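Local coordinates for protein threonine phosphate decarboxylase-like enzyme (Sulfurospirillum multivorans, PDB 6OUX) that catalyses the pyridoxal-phosphate-dependent decarboxylation of L-serine O-phosphate to ethanolamine O-phosphate, a precursor in norcobamide biosynthesis, at residues A[7-12]-A[339-344]; A[14-19]-A[36-41]; A[132-137]-A[175-180]; A[350-355]-A[382-387]. All coordinates share one frame; numbering follows the deposited sequence.

Overall arrangement
From the N terminus, contact 1 opens first and closes late. It joins residues 7-12 to helix 339-350, so most of the chain lies in its loop. Contact 2 is nested inside that loop and closes a short one of its own, between helix 11-19 and the end of helix 31-37. Contact 3, also nested there, joins the loop after strand 123-128 to strand 173-177 of the seven-stranded sheet. Contact 4 follows contact 1 in series and links strand 352-356 to helix 375-388. No loops cross. Contacts 1, 2 and 4 touch one another and tie the N-terminal helices to the C-terminal part. Contact 3 lies apart, its nearest atoms about 9 Å from contact 4.

Contact 1. Residues A[7-12]-A[339-344]; sequences NARNTQ and ASFVIS
Phe341 reaches from helix 339-350 to the backbone and side chain of Asn7. Its ring carbon CE1 lies 3.2 Å from Asn7 O, a close approach that no hydrogen bond accounts for. CG of Phe341 is anti to the backbone N (chi1 170°), which swings the ring out from the helix towards residue 7. There the ring tip, CZ, also meets Asn7 OD1 at 3.7 Å. The Asn7 amide does not lie flat on the ring. The two planes are 60° apart, and the amide passes the CE1-CZ side of the ring. Arg9 adds a looser touch at the ring edge, with NH2 4.1 Å from Phe341 CZ. Its charge is committed to the same helix, because NH1 forms a salt bridge with Glu349. The enzyme belongs to the class I and II aminotransferase superfamily. In that fold an N-terminal arm commonly lies against the small C-terminal domain, and the contact is consistent with this. A type I turn from Ala8 to Thr11 leads into helix 11-19, and Asn7, Arg9 and Asn10, in and just before the turn, meet helix 339-350. Asn10 sits just before helix 11-19. Its CB lies 4.4 Å from Ser344 CB, and its side chain also touches Ala345, Val348 and Glu349. Ser344 OG turns back along its own helix and donates to Ser340 O at 3.0 Å. Ser344 N reaches the same oxygen from the opposite face of the carbonyl plane. Ser344 OG is also bonded to Thr14 OG1, which in turn is bonded to Asn10 O.

Contact 2. Residues A[14-19]-A[36-41]; sequences TKAFHA and KMFPTL
Helix 11-19 passes the C-terminal end of helix 31-37, with Ala16 CA and Met37 CA 7.9 Å apart. Phe38 is the first residue to leave the second helix. A type I turn from Phe38 to Leu41 follows, closed by the bond from Leu41 N to Phe38 O. The Phe38 ring points its far end at the first helix. Its CZ lies 3.8 Å from Ala16 CB and as close to Phe17 N, which sits at the ring edge in the ring plane. Phe17 CB meets the neighbouring corner, Phe38 CE2, at 4.1 Å. Phe38 stacks with Phe13, one turn earlier in helix 11-19. Met37 CG lies 3.5 Å above the plane of the Phe38 ring, toward its rim. The bend at chi2 (65°) then helps bring SD and the CE methyl round to Ala16, with CE 3.8 Å from Ala16 O. The side-chain contacts are apolar, and no hydrogen bond crosses the contact. Phe17 turns on to Ile343 and Leu347 of helix 339-350. Its side chain is about 8 Å from that of Arg355, assigned to the O-phospho-L-serine site. This is consistent with the N-terminal arm near the active site found in many enzymes of this fold.

Contact 3. Residues A[132-137]-A[175-180]; sequences SSYYEF and VLINPN
Val175, in strand 173-177, places its CG1 over one face of the Tyr134 ring, 4.4 Å from Tyr134 CZ. Ser132 CB lies over the other face, 3.7 Å from the ring plane and shifted toward the rim. The ring is therefore held between a strand residue and its own loop. Leu176 turns to the opposite side of the sheet and packs on Met192 and Leu195 of helix 189-198. Ile177 faces the loop again, and its CD1 meets the tyrosine from the opposite direction. Chi1 of -45° and chi2 of -63° carry this methyl to 3.9 Å from Tyr134 CZ. Its approach to Tyr134 OH, 3.1 Å from CD1, is tight, and the exact value is doubtful. At Asn178 the strand has ended, and a cis peptide bond joins Asn178 to Pro179. Asn180 ND2 is bonded to Pro129 O and to Asn183 OD1. Asn181, which follows, is assigned to the O-phospho-L-serine site, and its side chain is about 4 Å from that of Ile177. The strand is an inner one in the seven-stranded mixed sheet of the fold type I large domain. Tyr134 continues to Ile112 and Leu116 of helix 108-116. Its contact with the strand is buried and largely apolar, so the two segments meet by van der Waals contact, with no hydrogen bond between them.

Contact 4. Residues A[350-355]-A[382-387]; sequences YGIYVR and VMALKS
Ser387 OG donates a hydrogen bond to Tyr350 OH at 2.8 Å. OG is anti to the backbone N of Ser387 (chi1 152°), and it meets the phenol at the ring edge, near the ring plane. One helical turn earlier, Ala384 CB lies over one face of the ring. It is 3.6 Å from the ring centroid and only 10° off the ring normal, a well-centred CH-pi contact. The same methyl touches Ile352 CD1 at 3.9 Å and also packs on Leu346, so one methyl touches both the tyrosine and the strand residue. Between Tyr350 and Ile352 the chain turns at Gly351, whose phi is positive (58°). This ends helix 339-350 and starts strand 352-356. Strand and helix 375-388 belong to the C-terminal part of the aminotransferase fold, where helices pack on a small mixed sheet. Val354 follows Ile352 on this side and packs on Leu346, Ile368 and Ile370. Tyr353 and Arg355 lead away from the helix. Arg355 is assigned to the O-phospho-L-serine site. It pairs with Asp359 through NH1 and is bonded to Gly25 O through NH2. Back at the helix, the methyl over one face and the hydrogen bond at the far end would restrict the tilt and rotation of the Tyr350 ring. Since its oxygen accepts the serine proton, the phenol could still donate its own to another acceptor.

Contact 1. Residues A[7-12]-A[339-344]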
# COMPACT_ATOMS: atom_id res chain seq x y z
N ASN A 7 9.90 -43.41 9.07
CA ASN A 7 10.05 -42.16 8.34
C ASN A 7 9.04 -41.87 7.22
O ASN A 7 9.05 -40.77 6.68
CB ASN A 7 11.49 -42.03 7.84
CG ASN A 7 12.47 -41.80 8.99
OD1 ASN A 7 12.07 -41.47 10.12
ND2 ASN A 7 13.74 -42.01 8.71
N ALA A 8 8.20 -42.85 6.86
CA ALA A 8 7.13 -42.61 5.89
C ALA A 8 5.78 -42.30 6.59
O ALA A 8 4.75 -42.15 5.90
CB ALA A 8 7.00 -43.82 4.96
N ARG A 9 5.80 -42.23 7.93
CA ARG A 9 4.65 -41.92 8.79
C ARG A 9 3.69 -40.83 8.29
O ARG A 9 2.49 -40.93 8.49
CB ARG A 9 5.15 -41.34 10.10
CG ARG A 9 5.18 -42.22 11.29
CD ARG A 9 5.89 -41.45 12.42
NE ARG A 9 7.33 -41.28 12.14
CZ ARG A 9 8.00 -40.13 12.05
NH1 ARG A 9 7.41 -38.96 12.24
NH2 ARG A 9 9.30 -40.16 11.79
N ASN A 10 4.23 -39.74 7.77
CA ASN A 10 3.41 -38.55 7.45
C ASN A 10 3.13 -38.37 5.97
O ASN A 10 2.75 -37.28 5.52
CB ASN A 10 4.10 -37.27 7.97
CG ASN A 10 4.25 -37.23 9.50
OD1 ASN A 10 5.30 -36.83 10.03
ND2 ASN A 10 3.19 -37.59 10.21
N THR A 11 3.31 -39.46 5.20
CA THR A 11 3.29 -39.42 3.77
C THR A 11 1.96 -38.81 3.25
O THR A 11 1.97 -37.95 2.35
CB THR A 11 3.55 -40.85 3.15
OG1 THR A 11 4.87 -41.32 3.46
CG2 THR A 11 3.40 -40.84 1.68
N GLN A 12 0.86 -39.26 3.83
CA GLN A 12 -0.49 -38.80 3.42
C GLN A 12 -0.57 -37.29 3.59
O GLN A 12 -0.88 -36.54 2.66
CB GLN A 12 -1.59 -39.52 4.21
CG GLN A 12 -2.99 -39.18 3.67
CD GLN A 12 -4.15 -39.90 4.38
OE1 GLN A 12 -3.99 -40.62 5.37
NE2 GLN A 12 -5.32 -39.74 3.82
N ALA A 339 13.63 -32.01 2.51
CA ALA A 339 13.05 -30.88 3.26
C ALA A 339 11.58 -31.17 3.58
O ALA A 339 11.12 -30.85 4.68
CB ALA A 339 13.18 -29.58 2.49
N SER A 340 10.84 -31.74 2.64
CA SER A 340 9.37 -32.06 2.83
C SER A 340 9.08 -32.98 4.04
O SER A 340 8.16 -32.74 4.81
CB SER A 340 8.75 -32.68 1.53
OG SER A 340 9.46 -33.87 1.13
N PHE A 341 9.94 -33.97 4.24
CA PHE A 341 9.89 -34.84 5.39
C PHE A 341 10.03 -34.05 6.68
O PHE A 341 9.25 -34.25 7.58
CB PHE A 341 11.00 -35.87 5.34
CG PHE A 341 11.16 -36.64 6.61
CD1 PHE A 341 10.24 -37.64 6.98
CD2 PHE A 341 12.23 -36.39 7.46
CE1 PHE A 341 10.39 -38.31 8.18
CE2 PHE A 341 12.37 -37.06 8.65
CZ PHE A 341 11.46 -38.00 9.02
N VAL A 342 11.01 -33.16 6.73
CA VAL A 342 11.29 -32.36 7.91
C VAL A 342 10.19 -31.36 8.15
O VAL A 342 9.71 -31.24 9.26
CB VAL A 342 12.69 -31.72 7.86
CG1 VAL A 342 12.96 -30.86 9.09
CG2 VAL A 342 13.70 -32.80 7.81
N ILE A 343 9.77 -30.68 7.10
CA ILE A 343 8.67 -29.70 7.21
C ILE A 343 7.33 -30.28 7.69
O ILE A 343 6.67 -29.72 8.57
CB ILE A 343 8.54 -28.91 5.92
CG1 ILE A 343 9.79 -28.07 5.72
CG2 ILE A 343 7.28 -28.03 5.88
CD1 ILE A 343 10.05 -27.64 4.25
N SER A 344 6.98 -31.47 7.19
CA SER A 344 5.79 -32.16 7.62
C SER A 344 5.87 -32.65 9.07
O SER A 344 4.91 -32.55 9.81
CB SER A 344 5.50 -33.31 6.66
OG SER A 344 5.23 -32.81 5.39

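Contact 2. Residues A[14-19]-A[36-41]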
# COMPACT_ATOMS: atom_id res chain seq x y z
N THR A 14 2.08 -35.21 3.88
CA THR A 14 3.05 -34.60 2.93
C THR A 14 2.53 -34.47 1.54
O THR A 14 2.71 -33.42 0.86
CB THR A 14 4.32 -35.42 2.87
OG1 THR A 14 4.84 -35.58 4.18
CG2 THR A 14 5.34 -34.78 1.92
N LYS A 15 1.88 -35.53 1.05
CA LYS A 15 1.35 -35.46 -0.31
C LYS A 15 0.28 -34.41 -0.46
O LYS A 15 0.29 -33.65 -1.44
CB LYS A 15 0.83 -36.83 -0.81
CG LYS A 15 1.98 -37.76 -1.18
CD LYS A 15 1.42 -38.94 -1.95
CE LYS A 15 2.41 -40.10 -2.03
NZ LYS A 15 2.10 -40.81 -3.29
N ALA A 16 -0.68 -34.37 0.49
CA ALA A 16 -1.75 -33.35 0.44
C ALA A 16 -1.13 -31.96 0.56
O ALA A 16 -1.49 -31.01 -0.15
CB ALA A 16 -2.72 -33.59 1.59
N PHE A 17 -0.16 -31.83 1.46
CA PHE A 17 0.51 -30.53 1.70
C PHE A 17 1.16 -29.95 0.39
O PHE A 17 0.90 -28.80 -0.01
CB PHE A 17 1.48 -30.74 2.88
CG PHE A 17 2.41 -29.60 3.17
CD1 PHE A 17 2.03 -28.58 4.04
CD2 PHE A 17 3.68 -29.56 2.61
CE1 PHE A 17 2.91 -27.56 4.33
CE2 PHE A 17 4.57 -28.51 2.91
CZ PHE A 17 4.15 -27.51 3.75
N HIS A 18 1.91 -30.78 -0.33
CA HIS A 18 2.35 -30.45 -1.71
C HIS A 18 1.27 -30.15 -2.75
O HIS A 18 1.47 -29.32 -3.62
CB HIS A 18 3.22 -31.57 -2.25
CG HIS A 18 4.58 -31.65 -1.63
ND1 HIS A 18 5.14 -30.63 -0.88
CD2 HIS A 18 5.53 -32.62 -1.70
CE1 HIS A 18 6.36 -30.98 -0.50
NE2 HIS A 18 6.62 -32.18 -0.99
N ALA A 19 0.16 -30.85 -2.73
CA ALA A 19 -0.94 -30.52 -3.67
C ALA A 19 -1.32 -29.03 -3.63
O ALA A 19 -1.80 -28.48 -4.64
CB ALA A 19 -2.18 -31.37 -3.38
N LYS A 36 -7.60 -24.53 5.66
CA LYS A 36 -8.73 -25.24 5.01
C LYS A 36 -8.37 -26.71 4.74
O LYS A 36 -9.13 -27.59 5.11
CB LYS A 36 -9.32 -24.50 3.79
CG LYS A 36 -8.41 -24.24 2.60
CD LYS A 36 -9.15 -23.45 1.52
CE LYS A 36 -9.28 -21.98 1.90
NZ LYS A 36 -10.53 -21.38 1.37
N MET A 37 -7.20 -26.99 4.17
CA MET A 37 -6.76 -28.39 3.98
C MET A 37 -6.58 -29.15 5.31
O MET A 37 -6.94 -30.31 5.42
CB MET A 37 -5.45 -28.45 3.17
CG MET A 37 -4.96 -29.86 2.80
SD MET A 37 -6.12 -30.71 1.68
CE MET A 37 -5.22 -30.61 0.12
N PHE A 38 -6.02 -28.52 6.32
CA PHE A 38 -5.80 -29.23 7.58
C PHE A 38 -6.42 -28.48 8.73
O PHE A 38 -5.72 -27.83 9.51
CB PHE A 38 -4.31 -29.44 7.82
CG PHE A 38 -3.61 -30.12 6.68
CD1 PHE A 38 -3.83 -31.46 6.42
CD2 PHE A 38 -2.75 -29.40 5.86
CE1 PHE A 38 -3.15 -32.09 5.40
CE2 PHE A 38 -2.08 -30.02 4.83
CZ PHE A 38 -2.27 -31.37 4.60
N PRO A 39 -7.76 -28.57 8.85
CA PRO A 39 -8.44 -27.64 9.78
C PRO A 39 -8.15 -27.91 11.24
O PRO A 39 -8.20 -27.00 12.05
CB PRO A 39 -9.94 -27.77 9.42
CG PRO A 39 -10.06 -28.95 8.49
CD PRO A 39 -8.69 -29.60 8.33
N THR A 40 -7.83 -29.14 11.58
CA THR A 40 -7.38 -29.45 12.91
C THR A 40 -5.89 -29.14 13.19
O THR A 40 -5.46 -29.31 14.33
CB THR A 40 -7.58 -30.95 13.19
OG1 THR A 40 -6.86 -31.67 12.20
CG2 THR A 40 -9.08 -31.34 13.09
N LEU A 41 -5.12 -28.71 12.17
CA LEU A 41 -3.65 -28.44 12.32
C LEU A 41 -3.41 -27.16 13.09
O LEU A 41 -3.74 -26.08 12.61
CB LEU A 41 -2.98 -28.28 10.94
CG LEU A 41 -1.49 -27.98 10.87
CD1 LEU A 41 -0.64 -29.05 11.52
CD2 LEU A 41 -1.10 -27.83 9.42

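Contact 3. Residues A[132-137]-A[175-180]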
# COMPACT_ATOMS: atom_id res chain seq x y z
N SER A 132 13.88 -13.37 -3.33
CA SER A 132 12.96 -12.70 -4.26
C SER A 132 13.38 -12.82 -5.71
O SER A 132 14.55 -12.76 -6.02
CB SER A 132 12.90 -11.23 -3.93
OG SER A 132 12.62 -11.07 -2.58
N SER A 133 12.43 -13.06 -6.61
CA SER A 133 12.72 -13.06 -8.03
C SER A 133 12.54 -11.62 -8.44
O SER A 133 11.60 -10.94 -8.00
CB SER A 133 11.76 -13.94 -8.85
OG SER A 133 12.50 -15.03 -9.38
N TYR A 134 13.48 -11.14 -9.23
CA TYR A 134 13.38 -9.78 -9.70
C TYR A 134 13.19 -9.80 -11.24
O TYR A 134 12.73 -8.80 -11.79
CB TYR A 134 14.63 -8.97 -9.25
CG TYR A 134 14.94 -8.92 -7.72
CD1 TYR A 134 14.31 -8.01 -6.87
CD2 TYR A 134 15.88 -9.79 -7.14
CE1 TYR A 134 14.60 -7.95 -5.51
CE2 TYR A 134 16.18 -9.76 -5.77
CZ TYR A 134 15.53 -8.83 -4.95
OH TYR A 134 15.78 -8.79 -3.58
N TYR A 135 13.53 -10.91 -11.92
CA TYR A 135 13.43 -10.99 -13.38
C TYR A 135 12.02 -10.69 -13.90
O TYR A 135 11.91 -10.23 -15.00
CB TYR A 135 13.95 -12.34 -13.98
CG TYR A 135 12.93 -13.43 -13.85
CD1 TYR A 135 12.78 -14.12 -12.64
CD2 TYR A 135 12.07 -13.73 -14.89
CE1 TYR A 135 11.81 -15.11 -12.48
CE2 TYR A 135 11.09 -14.72 -14.74
CZ TYR A 135 10.96 -15.40 -13.52
OH TYR A 135 10.01 -16.36 -13.31
N GLU A 136 10.94 -10.93 -13.14
CA GLU A 136 9.59 -10.64 -13.66
C GLU A 136 9.30 -9.16 -13.69
O GLU A 136 8.33 -8.74 -14.27
CB GLU A 136 8.43 -11.30 -12.89
CG GLU A 136 8.61 -12.73 -12.45
CD GLU A 136 9.04 -12.77 -11.02
OE1 GLU A 136 10.04 -12.07 -10.73
OE2 GLU A 136 8.34 -13.41 -10.20
N PHE A 137 10.16 -8.34 -13.09
CA PHE A 137 9.80 -6.93 -13.03
C PHE A 137 10.53 -6.02 -14.01
O PHE A 137 10.15 -4.86 -14.17
CB PHE A 137 9.85 -6.54 -11.57
CG PHE A 137 8.83 -7.30 -10.77
CD1 PHE A 137 7.49 -6.87 -10.75
CD2 PHE A 137 9.16 -8.48 -10.12
CE1 PHE A 137 6.53 -7.57 -10.04
CE2 PHE A 137 8.20 -9.19 -9.41
CZ PHE A 137 6.88 -8.73 -9.37
N VAL A 175 21.76 -5.27 -8.51
CA VAL A 175 21.06 -5.46 -7.18
C VAL A 175 21.90 -6.32 -6.23
O VAL A 175 22.27 -7.42 -6.59
CB VAL A 175 19.71 -6.12 -7.33
CG1 VAL A 175 18.96 -6.21 -5.97
CG2 VAL A 175 18.87 -5.38 -8.35
N LEU A 176 22.28 -5.75 -5.07
CA LEU A 176 22.98 -6.46 -4.03
C LEU A 176 22.04 -6.47 -2.80
O LEU A 176 21.32 -5.50 -2.49
CB LEU A 176 24.31 -5.82 -3.67
CG LEU A 176 25.36 -5.64 -4.80
CD1 LEU A 176 26.59 -4.88 -4.35
CD2 LEU A 176 25.80 -7.01 -5.30
N ILE A 177 21.94 -7.61 -2.16
CA ILE A 177 21.16 -7.77 -0.95
C ILE A 177 22.18 -8.02 0.18
O ILE A 177 22.90 -9.02 0.12
CB ILE A 177 20.21 -8.92 -1.04
CG1 ILE A 177 19.46 -8.97 -2.39
CG2 ILE A 177 19.21 -8.91 0.16
CD1 ILE A 177 18.58 -7.80 -2.68
N ASN A 178 22.27 -7.16 1.18
CA ASN A 178 23.36 -7.27 2.14
C ASN A 178 22.84 -6.87 3.54
O ASN A 178 22.53 -5.71 3.76
CB ASN A 178 24.54 -6.41 1.73
CG ASN A 178 25.77 -6.74 2.49
OD1 ASN A 178 26.10 -7.93 2.67
ND2 ASN A 178 26.45 -5.73 2.98
N PRO A 179 22.68 -7.83 4.47
CA PRO A 179 22.88 -9.28 4.30
C PRO A 179 21.98 -9.94 3.28
O PRO A 179 20.84 -9.53 3.09
CB PRO A 179 22.58 -9.86 5.74
CG PRO A 179 22.71 -8.68 6.69
CD PRO A 179 22.22 -7.50 5.83
N ASN A 180 22.44 -11.01 2.64
CA ASN A 180 21.59 -11.76 1.64
C ASN A 180 20.46 -12.65 2.32
O ASN A 180 20.62 -13.07 3.42
CB ASN A 180 22.47 -12.63 0.74
CG ASN A 180 21.84 -12.97 -0.62
OD1 ASN A 180 21.07 -12.20 -1.18
ND2 ASN A 180 22.12 -14.20 -1.12

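Contact 4. Residues A[350-355]-A[382-387]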
# COMPACT_ATOMS: atom_id res chain seq x y z
N TYR A 350 4.93 -31.03 16.04
CA TYR A 350 5.31 -29.92 16.92
C TYR A 350 4.64 -28.59 16.69
O TYR A 350 4.86 -27.64 17.46
CB TYR A 350 6.81 -29.72 16.87
CG TYR A 350 7.58 -30.95 17.20
CD1 TYR A 350 7.91 -31.85 16.20
CD2 TYR A 350 8.01 -31.22 18.50
CE1 TYR A 350 8.64 -32.99 16.48
CE2 TYR A 350 8.77 -32.37 18.77
CZ TYR A 350 9.05 -33.24 17.75
OH TYR A 350 9.77 -34.39 17.93
N GLY A 351 3.78 -28.51 15.69
CA GLY A 351 3.22 -27.24 15.26
C GLY A 351 4.21 -26.14 14.80
O GLY A 351 3.91 -24.94 14.90
N ILE A 352 5.35 -26.53 14.29
CA ILE A 352 6.38 -25.57 13.87
C ILE A 352 6.38 -25.48 12.36
O ILE A 352 6.59 -26.53 11.72
CB ILE A 352 7.75 -26.01 14.37
CG1 ILE A 352 7.77 -25.96 15.93
CG2 ILE A 352 8.84 -25.11 13.81
CD1 ILE A 352 9.01 -26.52 16.59
N TYR A 353 6.18 -24.26 11.80
CA TYR A 353 6.29 -24.01 10.33
C TYR A 353 7.62 -23.37 9.92
O TYR A 353 7.99 -22.33 10.48
CB TYR A 353 5.18 -23.08 9.87
CG TYR A 353 4.81 -23.16 8.42
CD1 TYR A 353 5.29 -24.16 7.57
CD2 TYR A 353 3.93 -22.24 7.91
CE1 TYR A 353 4.92 -24.21 6.23
CE2 TYR A 353 3.56 -22.30 6.57
CZ TYR A 353 4.05 -23.30 5.75
OH TYR A 353 3.68 -23.35 4.42
N VAL A 354 8.35 -24.01 9.01
CA VAL A 354 9.59 -23.45 8.46
C VAL A 354 9.48 -23.49 6.92
O VAL A 354 8.55 -24.08 6.38
CB VAL A 354 10.87 -24.16 8.96
CG1 VAL A 354 10.90 -24.20 10.47
CG2 VAL A 354 11.07 -25.58 8.39
N ARG A 355 10.39 -22.79 6.24
CA ARG A 355 10.25 -22.49 4.81
C ARG A 355 11.20 -23.41 4.04
O ARG A 355 12.43 -23.47 4.30
CB ARG A 355 10.50 -20.95 4.56
CG ARG A 355 10.40 -20.38 3.13
CD ARG A 355 9.06 -20.77 2.56
NE ARG A 355 8.65 -20.11 1.32
CZ ARG A 355 9.08 -20.42 0.09
NH1 ARG A 355 10.07 -21.30 -0.10
NH2 ARG A 355 8.54 -19.79 -0.95
N VAL A 382 14.91 -26.24 18.13
CA VAL A 382 16.12 -27.01 18.18
C VAL A 382 15.78 -28.47 18.64
O VAL A 382 16.30 -29.48 18.11
CB VAL A 382 17.17 -26.39 19.14
CG1 VAL A 382 18.36 -27.34 19.25
CG2 VAL A 382 17.64 -25.02 18.64
N MET A 383 14.95 -28.54 19.67
CA MET A 383 14.50 -29.81 20.24
C MET A 383 13.80 -30.65 19.19
O MET A 383 14.19 -31.80 18.98
CB MET A 383 13.60 -29.61 21.48
CG MET A 383 14.43 -29.47 22.77
SD MET A 383 13.55 -29.11 24.33
CE MET A 383 14.86 -29.67 25.43
N ALA A 384 12.79 -30.07 18.54
CA ALA A 384 12.07 -30.71 17.45
C ALA A 384 12.96 -31.22 16.35
O ALA A 384 12.86 -32.42 15.99
CB ALA A 384 11.02 -29.80 16.90
N LEU A 385 13.85 -30.38 15.84
CA LEU A 385 14.84 -30.83 14.83
C LEU A 385 15.72 -31.99 15.27
O LEU A 385 16.04 -32.89 14.45
CB LEU A 385 15.75 -29.68 14.34
CG LEU A 385 15.06 -28.67 13.44
CD1 LEU A 385 15.95 -27.44 13.29
CD2 LEU A 385 14.64 -29.22 12.10
N LYS A 386 16.16 -31.96 16.52
CA LYS A 386 17.12 -32.99 16.96
C LYS A 386 16.43 -34.38 16.96
O LYS A 386 17.00 -35.37 16.53
CB LYS A 386 17.68 -32.69 18.36
CG LYS A 386 18.98 -31.93 18.34
CD LYS A 386 19.65 -31.98 19.70
CE LYS A 386 20.81 -30.99 19.82
NZ LYS A 386 20.57 -30.24 21.08
N SER A 387 15.21 -34.40 17.42
CA SER A 387 14.39 -35.56 17.48
C SER A 387 14.01 -36.09 16.09
O SER A 387 14.16 -37.28 15.84
CB SER A 387 13.13 -35.24 18.28
OG SER A 387 12.05 -36.06 17.86